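Local structure of ribonucleoside-diphosphate reductase (Pseudomonas aeruginosa, 5IM3) at residues A[345-350]-A[624-629]; A[664-669]-A[786-791]; A[671-676]-A[810-815]; A[774-777]-A[782-785]. The protein probably reduces ribonucleoside diphosphates to deoxyribonucleotides for DNA synthesis, as the large, dATP-binding subunit of a class I ribonucleotide reductase. All blocks are in the same frame, centred on the assembly; numbering follows the deposited sequence.

Contact 1: residues A[345-350]-A[624-629]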
loop_
_atom_site.group_PDB
_atom_site.type_symbol
_atom_site.label_atom_id
_atom_site.label_comp_id
_atom_site.label_asym_id
_atom_site.label_seq_id
_atom_site.Cartn_x
_atom_site.Cartn_y
_atom_site.Cartn_z
ATOM N N TYR A 345 48.337 -38.255 5.129
ATOM C CA TYR A 345 48.972 -36.955 4.947
ATOM C C TYR A 345 48.993 -36.556 3.478
ATOM O O TYR A 345 48.731 -35.398 3.138
ATOM C CB TYR A 345 50.392 -36.974 5.512
ATOM C CG TYR A 345 51.268 -35.884 4.940
ATOM C CD1 TYR A 345 51.197 -34.582 5.423
ATOM C CD2 TYR A 345 52.156 -36.153 3.907
ATOM C CE1 TYR A 345 51.990 -33.583 4.895
ATOM C CE2 TYR A 345 52.953 -35.165 3.374
ATOM C CZ TYR A 345 52.870 -33.882 3.869
ATOM O OH TYR A 345 53.670 -32.900 3.331
ATOM N N ASN A 346 49.311 -37.503 2.591
ATOM C CA ASN A 346 49.351 -37.195 1.166
ATOM C C ASN A 346 47.978 -36.785 0.653
ATOM O O ASN A 346 47.863 -35.877 -0.177
ATOM C CB ASN A 346 49.874 -38.398 0.386
ATOM C CG ASN A 346 51.364 -38.606 0.570
ATOM O OD1 ASN A 346 52.111 -37.656 0.813
ATOM N ND2 ASN A 346 51.806 -39.854 0.453
ATOM N N LEU A 347 46.921 -37.439 1.140
ATOM C CA LEU A 347 45.578 -37.095 0.688
ATOM C C LEU A 347 45.182 -35.697 1.151
ATOM O O LEU A 347 44.567 -34.936 0.394
ATOM C CB LEU A 347 44.573 -38.130 1.196
ATOM C CG LEU A 347 43.214 -38.100 0.497
ATOM C CD1 LEU A 347 43.344 -38.592 -0.943
ATOM C CD2 LEU A 347 42.190 -38.922 1.259
ATOM N N LEU A 348 45.536 -35.336 2.386
ATOM C CA LEU A 348 45.143 -34.044 2.940
ATOM C C LEU A 348 45.973 -32.903 2.359
ATOM O O LEU A 348 45.420 -31.905 1.885
ATOM C CB LEU A 348 45.276 -34.075 4.465
ATOM C CG LEU A 348 44.275 -34.953 5.220
ATOM C CD1 LEU A 348 44.664 -35.054 6.685
ATOM C CD2 LEU A 348 42.862 -34.402 5.085
ATOM N N SER A 349 47.301 -33.037 2.385
ATOM C CA SER A 349 48.183 -31.956 1.958
ATOM C C SER A 349 48.055 -31.637 0.472
ATOM O O SER A 349 48.422 -30.532 0.059
ATOM C CB SER A 349 49.637 -32.310 2.282
ATOM O OG SER A 349 50.016 -33.523 1.658
ATOM N N SER A 350 47.558 -32.573 -0.335
ATOM C CA SER A 350 47.348 -32.338 -1.756
ATOM C C SER A 350 46.001 -31.699 -2.061
ATOM O O SER A 350 45.757 -31.328 -3.214
ATOM C CB SER A 350 47.453 -33.655 -2.528
ATOM O OG SER A 350 46.356 -34.497 -2.227
ATOM N N GLU A 624 38.973 -43.000 -7.615
ATOM C CA GLU A 624 38.850 -44.212 -6.813
ATOM C C GLU A 624 39.877 -44.234 -5.688
ATOM O O GLU A 624 39.546 -44.564 -4.543
ATOM C CB GLU A 624 39.000 -45.445 -7.704
ATOM C CG GLU A 624 39.036 -46.761 -6.936
ATOM C CD GLU A 624 38.982 -47.974 -7.840
ATOM O OE1 GLU A 624 39.048 -47.805 -9.077
ATOM O OE2 GLU A 624 38.872 -49.101 -7.313
ATOM N N LYS A 625 41.128 -43.879 -5.993
ATOM C CA LYS A 625 42.175 -43.899 -4.976
ATOM C C LYS A 625 41.860 -42.944 -3.833
ATOM O O LYS A 625 42.058 -43.280 -2.660
ATOM C CB LYS A 625 43.519 -43.550 -5.610
ATOM C CG LYS A 625 44.019 -44.606 -6.578
ATOM C CD LYS A 625 44.510 -43.978 -7.864
ATOM C CE LYS A 625 44.972 -45.027 -8.853
ATOM N NZ LYS A 625 45.401 -44.405 -10.134
ATOM N N THR A 626 41.367 -41.746 -4.149
ATOM C CA THR A 626 41.066 -40.777 -3.102
ATOM C C THR A 626 39.859 -41.211 -2.276
ATOM O O THR A 626 39.849 -41.046 -1.051
ATOM C CB THR A 626 40.828 -39.402 -3.719
ATOM O OG1 THR A 626 39.763 -39.493 -4.671
ATOM C CG2 THR A 626 42.094 -38.900 -4.412
ATOM N N VAL A 627 38.837 -41.772 -2.925
ATOM C CA VAL A 627 37.653 -42.220 -2.195
ATOM C C VAL A 627 38.006 -43.380 -1.272
ATOM O O VAL A 627 37.554 -43.432 -0.122
ATOM C CB VAL A 627 36.527 -42.599 -3.176
ATOM C CG1 VAL A 627 35.370 -43.271 -2.438
ATOM C CG2 VAL A 627 36.030 -41.366 -3.903
ATOM N N LYS A 628 38.805 -44.330 -1.758
ATOM C CA LYS A 628 39.196 -45.461 -0.924
ATOM C C LYS A 628 39.872 -44.992 0.357
ATOM O O LYS A 628 39.575 -45.499 1.446
ATOM C CB LYS A 628 40.124 -46.394 -1.701
ATOM C CG LYS A 628 39.413 -47.322 -2.673
ATOM C CD LYS A 628 40.398 -48.297 -3.310
ATOM C CE LYS A 628 39.686 -49.459 -3.982
ATOM N NZ LYS A 628 40.647 -50.522 -4.400
ATOM N N THR A 629 40.786 -44.025 0.246
ATOM C CA THR A 629 41.474 -43.529 1.432
ATOM C C THR A 629 40.564 -42.649 2.278
ATOM O O THR A 629 40.674 -42.654 3.508
ATOM C CB THR A 629 42.730 -42.758 1.027
ATOM O OG1 THR A 629 43.612 -43.631 0.314
ATOM C CG2 THR A 629 43.455 -42.213 2.253
#
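Leu347 pushes its forked end onto the methyl groups of Thr626 and Thr629, one turn apart on helix 620-640, and this one side chain carries the contact from the side of helix 337-349. The two branches divide the work. CD1 of Leu347 rests on CG2 of Thr626 at 3.7 Å and also lies 3.8 Å from the CA of Thr626, so it sits against the helix surface itself and not just on a methyl tip. CD2 of Leu347 takes the other threonine, meeting Thr629 CG2 at 3.7 Å. The isobutyl group runs across Thr626 at about a right angle, whereas it and Thr629 slide past each other in opposite directions. Leu347 reaches over because its CG stands anti to the backbone N (chi1 -164°), with its CB already aimed at the partner helix.

Each threonine turns a methyl to the leucine and keeps its hydroxyl for other partners. OG1 of Thr626 is hydrogen-bonded to Leu623 O in its own helix and to His612 NE2, and OG1 of Thr629 to Glu343 OE2, an earlier residue of helix 337-349. The join links a helix of the all-alpha region to one of the barrel region, away from the dATP-binding sites. Val627, with its CB directed away from Leu347, packs on Tyr695 and Ala696, so helix 620-640 also touches helix 679-707.

Between the two segments no hydrogen bond forms; the contact is purely van der Waals, and two buried threonines can serve it as small apolar residues because their hydroxyls are satisfied elsewhere.

Contact 2: residues A[664-669]-A[786-791]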
loop_
_atom_site.group_PDB
_atom_site.type_symbol
_atom_site.label_atom_id
_atom_site.label_comp_id
_atom_site.label_asym_id
_atom_site.label_seq_id
_atom_site.Cartn_x
_atom_site.Cartn_y
_atom_site.Cartn_z
ATOM N N GLY A 664 33.795 -28.130 -4.628
ATOM C CA GLY A 664 34.364 -27.684 -5.882
ATOM C C GLY A 664 33.538 -28.032 -7.098
ATOM O O GLY A 664 34.072 -28.052 -8.211
ATOM N N PHE A 665 32.242 -28.301 -6.921
ATOM C CA PHE A 665 31.404 -28.708 -8.046
ATOM C C PHE A 665 31.290 -27.590 -9.075
ATOM O O PHE A 665 31.479 -27.813 -10.276
ATOM C CB PHE A 665 30.020 -29.120 -7.546
ATOM C CG PHE A 665 29.125 -29.663 -8.624
ATOM C CD1 PHE A 665 29.172 -31.003 -8.973
ATOM C CD2 PHE A 665 28.245 -28.831 -9.296
ATOM C CE1 PHE A 665 28.354 -31.504 -9.966
ATOM C CE2 PHE A 665 27.426 -29.326 -10.293
ATOM C CZ PHE A 665 27.480 -30.666 -10.625
ATOM N N GLN A 666 30.975 -26.376 -8.621
ATOM C CA GLN A 666 30.864 -25.253 -9.544
ATOM C C GLN A 666 32.180 -25.021 -10.274
ATOM O O GLN A 666 32.195 -24.790 -11.488
ATOM C CB GLN A 666 30.430 -23.997 -8.785
ATOM C CG GLN A 666 30.482 -22.700 -9.589
ATOM C CD GLN A 666 29.414 -22.622 -10.664
ATOM O OE1 GLN A 666 28.383 -21.977 -10.480
ATOM N NE2 GLN A 666 29.659 -23.275 -11.792
ATOM N N ASP A 667 33.300 -25.094 -9.551
ATOM C CA ASP A 667 34.602 -24.930 -10.186
ATOM C C ASP A 667 34.901 -26.075 -11.147
ATOM O O ASP A 667 35.558 -25.866 -12.172
ATOM C CB ASP A 667 35.691 -24.824 -9.120
ATOM C CG ASP A 667 35.608 -23.530 -8.328
ATOM O OD1 ASP A 667 34.673 -22.738 -8.577
ATOM O OD2 ASP A 667 36.469 -23.308 -7.452
ATOM N N ALA A 668 34.427 -27.283 -10.841
ATOM C CA ALA A 668 34.594 -28.389 -11.777
ATOM C C ALA A 668 33.806 -28.145 -13.059
ATOM O O ALA A 668 34.247 -28.534 -14.145
ATOM C CB ALA A 668 34.166 -29.703 -11.124
ATOM N N LEU A 669 32.632 -27.514 -12.950
ATOM C CA LEU A 669 31.877 -27.140 -14.143
ATOM C C LEU A 669 32.660 -26.150 -14.997
ATOM O O LEU A 669 32.705 -26.279 -16.226
ATOM C CB LEU A 669 30.524 -26.542 -13.750
ATOM C CG LEU A 669 29.472 -27.464 -13.133
ATOM C CD1 LEU A 669 28.264 -26.650 -12.696
ATOM C CD2 LEU A 669 29.048 -28.554 -14.102
ATOM N N GLU A 786 27.184 -25.642 -4.361
ATOM C CA GLU A 786 26.581 -24.331 -4.531
ATOM C C GLU A 786 27.006 -23.713 -5.862
ATOM O O GLU A 786 28.180 -23.796 -6.239
ATOM C CB GLU A 786 26.994 -23.401 -3.389
ATOM C CG GLU A 786 26.548 -23.856 -2.005
ATOM C CD GLU A 786 25.102 -23.508 -1.714
ATOM O OE1 GLU A 786 24.582 -22.558 -2.336
ATOM O OE2 GLU A 786 24.484 -24.186 -0.863
ATOM N N PRO A 787 26.089 -23.086 -6.591
ATOM C CA PRO A 787 26.513 -22.181 -7.660
ATOM C C PRO A 787 27.167 -20.950 -7.059
ATOM O O PRO A 787 26.867 -20.552 -5.932
ATOM C CB PRO A 787 25.203 -21.831 -8.376
ATOM C CG PRO A 787 24.155 -21.998 -7.324
ATOM C CD PRO A 787 24.620 -23.145 -6.473
ATOM N N THR A 788 28.087 -20.359 -7.812
ATOM C CA THR A 788 28.754 -19.147 -7.355
ATOM C C THR A 788 27.721 -18.112 -6.935
ATOM O O THR A 788 26.831 -17.758 -7.714
ATOM C CB THR A 788 29.647 -18.590 -8.467
ATOM O OG1 THR A 788 30.596 -19.588 -8.861
ATOM C CG2 THR A 788 30.390 -17.340 -8.000
ATOM N N TYR A 789 27.832 -17.635 -5.695
ATOM C CA TYR A 789 26.897 -16.622 -5.217
ATOM C C TYR A 789 27.143 -15.280 -5.901
ATOM O O TYR A 789 26.192 -14.559 -6.224
ATOM C CB TYR A 789 26.996 -16.484 -3.697
ATOM C CG TYR A 789 25.901 -15.630 -3.102
ATOM C CD1 TYR A 789 24.608 -16.119 -2.969
ATOM C CD2 TYR A 789 26.157 -14.333 -2.678
ATOM C CE1 TYR A 789 23.601 -15.345 -2.429
ATOM C CE2 TYR A 789 25.156 -13.549 -2.134
ATOM C CZ TYR A 789 23.878 -14.062 -2.013
ATOM O OH TYR A 789 22.870 -13.292 -1.477
ATOM N N GLN A 790 28.406 -14.930 -6.134
ATOM C CA GLN A 790 28.733 -13.742 -6.910
ATOM C C GLN A 790 30.178 -13.845 -7.378
ATOM O O GLN A 790 31.059 -14.234 -6.608
ATOM C CB GLN A 790 28.518 -12.460 -6.100
ATOM C CG GLN A 790 29.161 -12.475 -4.729
ATOM C CD GLN A 790 28.818 -11.244 -3.914
ATOM O OE1 GLN A 790 28.237 -10.286 -4.428
ATOM N NE2 GLN A 790 29.170 -11.266 -2.633
ATOM N N ASN A 791 30.407 -13.497 -8.646
ATOM C CA ASN A 791 31.737 -13.568 -9.241
ATOM C C ASN A 791 32.692 -12.517 -8.691
ATOM O O ASN A 791 33.866 -12.522 -9.069
ATOM C CB ASN A 791 31.633 -13.417 -10.759
ATOM C CG ASN A 791 30.812 -14.519 -11.400
ATOM O OD1 ASN A 791 30.999 -15.700 -11.105
ATOM N ND2 ASN A 791 29.889 -14.138 -12.276
HETATM O O HOH W 1 30.262 -25.520 -5.781
#
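Gln666 reaches from the first turn of helix 665-672 to the backbone of Thr788, whose N donates to Gln666 OE1 over 3.1 Å. The bond is nearly straight (164° at the hydrogen) and arrives in the amide plane on a lone pair of the oxygen. The same OE1 lies 3.4 Å from Pro787 CA. Lower on the side chain, Gln666 CG meets Thr788 OG1 at 3.2 Å, and Gln666 CB lies against Glu786 O at 3.4 Å, so the glutamine follows three successive residues of the loop. It crosses the Thr788 side chain at about a right angle. Its CG is anti to the backbone N (chi1 171°), and a bend at chi2 (71°) then turns the amide onto the Thr788 N-H.

A water bridges the two backbones: it accepts from Gln666 N at 3.1 Å and lies 2.7 Å from Glu786 O, to which it can donate. Gln666 N belongs to the first turn of the helix, where amides lack a carbonyl of the preceding turn. Gly664 occupies the N-cap position, directly after strand 659-663 of the ten-stranded alpha-beta barrel, and the loop opposite leads into strand 792-795.

Further out, the hydroxyl of Thr788 bonds to Tyr670 OH, from the same helix as Gln666, giving the loop a second hold there. Pro787 packs on Tyr676, and the carboxylate of Glu786, its CB turned away from the helix, is taken up by Tyr879 OH and, weakly, by Asn877 ND2.

Contact 3: residues A[671-676]-A[810-815]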
loop_
_atom_site.group_PDB
_atom_site.type_symbol
_atom_site.label_atom_id
_atom_site.label_comp_id
_atom_site.label_asym_id
_atom_site.label_seq_id
_atom_site.Cartn_x
_atom_site.Cartn_y
_atom_site.Cartn_z
ATOM N N LEU A 671 35.858 -25.850 -15.340
ATOM C CA LEU A 671 36.941 -26.526 -16.047
ATOM C C LEU A 671 36.449 -27.301 -17.257
ATOM O O LEU A 671 37.236 -27.568 -18.169
ATOM C CB LEU A 671 37.681 -27.466 -15.094
ATOM C CG LEU A 671 38.465 -26.790 -13.969
ATOM C CD1 LEU A 671 39.114 -27.830 -13.067
ATOM C CD2 LEU A 671 39.519 -25.845 -14.535
ATOM N N GLN A 672 35.174 -27.676 -17.282
ATOM C CA GLN A 672 34.570 -28.317 -18.439
ATOM C C GLN A 672 33.805 -27.330 -19.311
ATOM O O GLN A 672 33.268 -27.724 -20.351
ATOM C CB GLN A 672 33.640 -29.446 -17.979
ATOM C CG GLN A 672 34.317 -30.466 -17.069
ATOM C CD GLN A 672 33.345 -31.474 -16.495
ATOM O OE1 GLN A 672 33.016 -32.468 -17.139
ATOM N NE2 GLN A 672 32.879 -31.221 -15.275
ATOM N N HIS A 673 33.760 -26.056 -18.917
ATOM C CA HIS A 673 33.009 -25.028 -19.638
ATOM C C HIS A 673 31.536 -25.406 -19.756
ATOM O O HIS A 673 30.894 -25.174 -20.784
ATOM C CB HIS A 673 33.620 -24.764 -21.014
ATOM C CG HIS A 673 35.015 -24.224 -20.955
ATOM N ND1 HIS A 673 36.125 -25.038 -20.909
ATOM C CD2 HIS A 673 35.478 -22.952 -20.922
ATOM C CE1 HIS A 673 37.214 -24.290 -20.858
ATOM N NE2 HIS A 673 36.848 -23.020 -20.863
ATOM N N ILE A 674 30.999 -25.994 -18.695
ATOM C CA ILE A 674 29.587 -26.356 -18.617
ATOM C C ILE A 674 28.883 -25.301 -17.770
ATOM O O ILE A 674 29.262 -25.112 -16.604
ATOM C CB ILE A 674 29.386 -27.753 -18.012
ATOM C CG1 ILE A 674 30.118 -28.814 -18.838
ATOM C CG2 ILE A 674 27.894 -28.074 -17.926
ATOM C CD1 ILE A 674 30.032 -30.212 -18.240
ATOM N N PRO A 675 27.879 -24.599 -18.297
ATOM C CA PRO A 675 27.087 -23.716 -17.435
ATOM C C PRO A 675 26.201 -24.532 -16.514
ATOM O O PRO A 675 25.696 -25.593 -16.889
ATOM C CB PRO A 675 26.264 -22.888 -18.429
ATOM C CG PRO A 675 26.172 -23.740 -19.644
ATOM C CD PRO A 675 27.457 -24.516 -19.708
ATOM N N TYR A 676 26.020 -24.035 -15.290
ATOM C CA TYR A 676 25.218 -24.779 -14.329
ATOM C C TYR A 676 23.793 -24.965 -14.831
ATOM O O TYR A 676 23.168 -25.994 -14.556
ATOM C CB TYR A 676 25.226 -24.072 -12.971
ATOM C CG TYR A 676 25.169 -25.018 -11.785
ATOM C CD1 TYR A 676 24.553 -26.259 -11.885
ATOM C CD2 TYR A 676 25.739 -24.671 -10.567
ATOM C CE1 TYR A 676 24.503 -27.124 -10.808
ATOM C CE2 TYR A 676 25.693 -25.529 -9.481
ATOM C CZ TYR A 676 25.073 -26.755 -9.609
ATOM O OH TYR A 676 25.019 -27.618 -8.541
ATOM N N VAL A 810 38.165 -14.659 -14.896
ATOM C CA VAL A 810 39.264 -13.871 -15.448
ATOM C C VAL A 810 40.090 -14.712 -16.413
ATOM O O VAL A 810 40.569 -14.213 -17.437
ATOM C CB VAL A 810 40.131 -13.278 -14.318
ATOM C CG1 VAL A 810 40.450 -14.309 -13.257
ATOM C CG2 VAL A 810 41.430 -12.711 -14.879
ATOM N N ARG A 811 40.268 -15.998 -16.108
ATOM C CA ARG A 811 41.058 -16.858 -16.984
ATOM C C ARG A 811 40.395 -17.008 -18.350
ATOM O O ARG A 811 41.075 -16.990 -19.383
ATOM C CB ARG A 811 41.264 -18.223 -16.328
ATOM C CG ARG A 811 42.254 -19.123 -17.050
ATOM C CD ARG A 811 42.682 -20.292 -16.176
ATOM N NE ARG A 811 41.569 -21.182 -15.847
ATOM C CZ ARG A 811 41.192 -22.223 -16.586
ATOM N NH1 ARG A 811 41.831 -22.518 -17.711
ATOM N NH2 ARG A 811 40.168 -22.972 -16.201
ATOM N N ASP A 812 39.067 -17.144 -18.377
ATOM C CA ASP A 812 38.363 -17.254 -19.651
ATOM C C ASP A 812 38.366 -15.927 -20.399
ATOM O O ASP A 812 38.487 -15.904 -21.628
ATOM C CB ASP A 812 36.927 -17.733 -19.426
ATOM C CG ASP A 812 36.819 -19.244 -19.317
ATOM O OD1 ASP A 812 37.609 -19.953 -19.974
ATOM O OD2 ASP A 812 35.934 -19.724 -18.577
ATOM N N LEU A 813 38.228 -14.811 -19.679
ATOM C CA LEU A 813 38.256 -13.502 -20.322
ATOM C C LEU A 813 39.612 -13.198 -20.937
ATOM O O LEU A 813 39.686 -12.401 -21.880
ATOM C CB LEU A 813 37.885 -12.407 -19.320
ATOM C CG LEU A 813 36.449 -12.446 -18.789
ATOM C CD1 LEU A 813 36.250 -11.415 -17.684
ATOM C CD2 LEU A 813 35.455 -12.220 -19.921
ATOM N N LYS A 814 40.684 -13.813 -20.434
ATOM C CA LYS A 814 41.989 -13.643 -21.062
ATOM C C LYS A 814 42.030 -14.327 -22.422
ATOM O O LYS A 814 42.501 -13.746 -23.406
ATOM C CB LYS A 814 43.083 -14.198 -20.154
ATOM C CG LYS A 814 43.329 -13.375 -18.913
ATOM C CD LYS A 814 44.405 -14.018 -18.071
ATOM C CE LYS A 814 44.927 -13.076 -17.013
ATOM N NZ LYS A 814 46.156 -13.624 -16.385
ATOM N N ALA A 815 41.538 -15.566 -22.494
ATOM C CA ALA A 815 41.519 -16.286 -23.763
ATOM C C ALA A 815 40.783 -15.494 -24.836
ATOM O O ALA A 815 41.232 -15.426 -25.986
ATOM C CB ALA A 815 40.874 -17.658 -23.572
#
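His673 and Asp812 join across the contact through a histidine-carboxylate hydrogen bond, the histidine being the residue of positive phi in the Schellman motif that ends helix 665-672 of the barrel domain. His673 NE2 donates to Asp812 OD1 at 3.3 Å, a long bond bent to 141° at the hydrogen. The oxygen lies close to the ring plane, at the edge of the imidazole, and is approached on its syn side, though somewhat out of the carboxylate plane. Ring and carboxylate are not coplanar: their planes stand 42° apart, which fits the imperfect alignment. With a CA separation of 9.4 Å between His673 and Asp812, the side chains alone bridge the two segments.

The CG of His673, anti to the carbonyl carbon (chi1 -63°), carries the ring out to helix 807-815. Asp812 aims its CB back at it. The other carboxylate oxygen, Asp812 OD2, bonds to Tyr848 OH, so the aspartate has a second partner, while Leu844 and Leu847 of helix 842-847 pack against its side chain. The histidine itself is exposed, and the aspartate is buried.

Beside this pair Arg811 reaches Leu671 from the same helix as Asp812, the two side chains crossing at about a right angle. After a bend at chi3, the guanidinium comes obliquely onto a methyl, with Arg811 NH2 3.4 Å from Leu671 CD2.

Contact 4: residues A[774-777]-A[782-785]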
loop_
_atom_site.group_PDB
_atom_site.type_symbol
_atom_site.label_atom_id
_atom_site.label_comp_id
_atom_site.label_asym_id
_atom_site.label_seq_id
_atom_site.Cartn_x
_atom_site.Cartn_y
_atom_site.Cartn_z
ATOM N N THR A 774 34.456 -23.723 5.533
ATOM C CA THR A 774 35.861 -23.535 5.877
ATOM C C THR A 774 36.775 -24.354 4.971
ATOM O O THR A 774 37.766 -23.833 4.445
ATOM C CB THR A 774 36.091 -23.894 7.345
ATOM O OG1 THR A 774 35.262 -23.071 8.172
ATOM C CG2 THR A 774 37.549 -23.682 7.731
ATOM N N ILE A 775 36.461 -25.638 4.770
ATOM C CA ILE A 775 37.397 -26.524 4.083
ATOM C C ILE A 775 37.469 -26.236 2.586
ATOM O O ILE A 775 38.481 -26.549 1.950
ATOM C CB ILE A 775 37.044 -28.004 4.339
ATOM C CG1 ILE A 775 35.643 -28.338 3.823
ATOM C CG2 ILE A 775 37.161 -28.322 5.828
ATOM C CD1 ILE A 775 35.272 -29.805 3.990
ATOM N N ALA A 776 36.422 -25.654 1.999
ATOM C CA ALA A 776 36.531 -25.169 0.628
ATOM C C ALA A 776 37.458 -23.961 0.552
ATOM O O ALA A 776 38.262 -23.844 -0.378
ATOM C CB ALA A 776 35.147 -24.824 0.076
ATOM N N ASN A 777 37.363 -23.057 1.530
ATOM C CA ASN A 777 38.294 -21.936 1.598
ATOM C C ASN A 777 39.721 -22.416 1.824
ATOM O O ASN A 777 40.670 -21.843 1.276
ATOM C CB ASN A 777 37.881 -20.974 2.712
ATOM C CG ASN A 777 36.620 -20.206 2.384
ATOM O OD1 ASN A 777 35.924 -20.510 1.414
ATOM N ND2 ASN A 777 36.315 -19.202 3.195
ATOM N N SER A 782 35.104 -23.959 -4.772
ATOM C CA SER A 782 33.743 -23.513 -4.509
ATOM C C SER A 782 33.079 -24.393 -3.450
ATOM O O SER A 782 33.509 -25.513 -3.171
ATOM C CB SER A 782 32.914 -23.521 -5.794
ATOM O OG SER A 782 32.935 -24.797 -6.414
ATOM N N GLN A 783 32.003 -23.866 -2.867
ATOM C CA GLN A 783 31.318 -24.544 -1.771
ATOM C C GLN A 783 30.497 -25.722 -2.283
ATOM O O GLN A 783 29.641 -25.556 -3.157
ATOM C CB GLN A 783 30.408 -23.563 -1.033
ATOM C CG GLN A 783 31.082 -22.272 -0.604
ATOM C CD GLN A 783 32.081 -22.479 0.511
ATOM O OE1 GLN A 783 32.205 -23.578 1.052
ATOM N NE2 GLN A 783 32.799 -21.419 0.868
ATOM N N SER A 784 30.755 -26.906 -1.722
ATOM C CA SER A 784 29.996 -28.131 -1.979
ATOM C C SER A 784 29.391 -28.182 -3.380
ATOM O O SER A 784 30.116 -28.376 -4.360
ATOM C CB SER A 784 28.905 -28.301 -0.917
ATOM O OG SER A 784 28.063 -27.168 -0.859
ATOM N N ILE A 785 28.070 -28.028 -3.483
ATOM C CA ILE A 785 27.357 -28.047 -4.755
ATOM C C ILE A 785 26.773 -26.681 -5.081
ATOM O O ILE A 785 25.945 -26.564 -5.992
ATOM C CB ILE A 785 26.258 -29.123 -4.764
ATOM C CG1 ILE A 785 25.377 -29.000 -3.514
ATOM C CG2 ILE A 785 26.874 -30.509 -4.860
ATOM C CD1 ILE A 785 24.227 -29.986 -3.461
#
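Ala776 and Gln783 make the van der Waals part of this contact: the methyl of Ala776, directed at the loop, touches Gln783 OE1 at 3.3 Å. The same CB of Ala776 lies 3.7 Å from Ser782 O, so one methyl sits against a side-chain amide and a backbone carbonyl at once. Ala776 also packs on Met663 of strand 659-663.

Polar contact is slight. Gln783 NE2 donates to Asn777 OD1 at 3.3 Å, but the bond is weak, bent to 123° at the hydrogen, and the two amide planes are turned 53° apart. A bend at chi2 (-70°) folds the glutamine back over the helix, placing its oxygen by Ala776 and its nitrogen by Asn777. Gln783 OE1 also has a weak bond to Thr772 OG1, just ahead of the helix.

Threonine hydroxyls tie the backbone: Ser784 N bonds to Thr772 OG1, and Thr779 OG1 bonds to carbonyls of Ile775 and Ala776 near the helix end. The arrangement is a short helix, 773-779, whose following loop returns beside it at Ser782-Gln783 and then leads away to strand 792-795, within the ten-stranded alpha-beta barrel of the ribonucleotide reductase large chain.

Contacts 2, 3 and 4 form one connected group, while contact 1 stands apart, its nearest atoms about 8 Å from contact 4. Contacts 2 and 3 share helix 665-672, the first at its start and the second at its end, and Leu669 O probably accepts from Ile674 N between them. Contact 4 is nested inside the chain loop closed by contact 2, and Gly664 N probably bonds to Ser782 O there; Tyr676 OH reaches Ile785 O to tie 3 to 4. Chemistry follows place: the fully buried contact 1 is apolar, the partly buried 2 and 4 pair side-chain amides with loop or helix, and contact 3, also partly buried but with two exposed residues, joins a His-Asp bond to Arg-Leu packing.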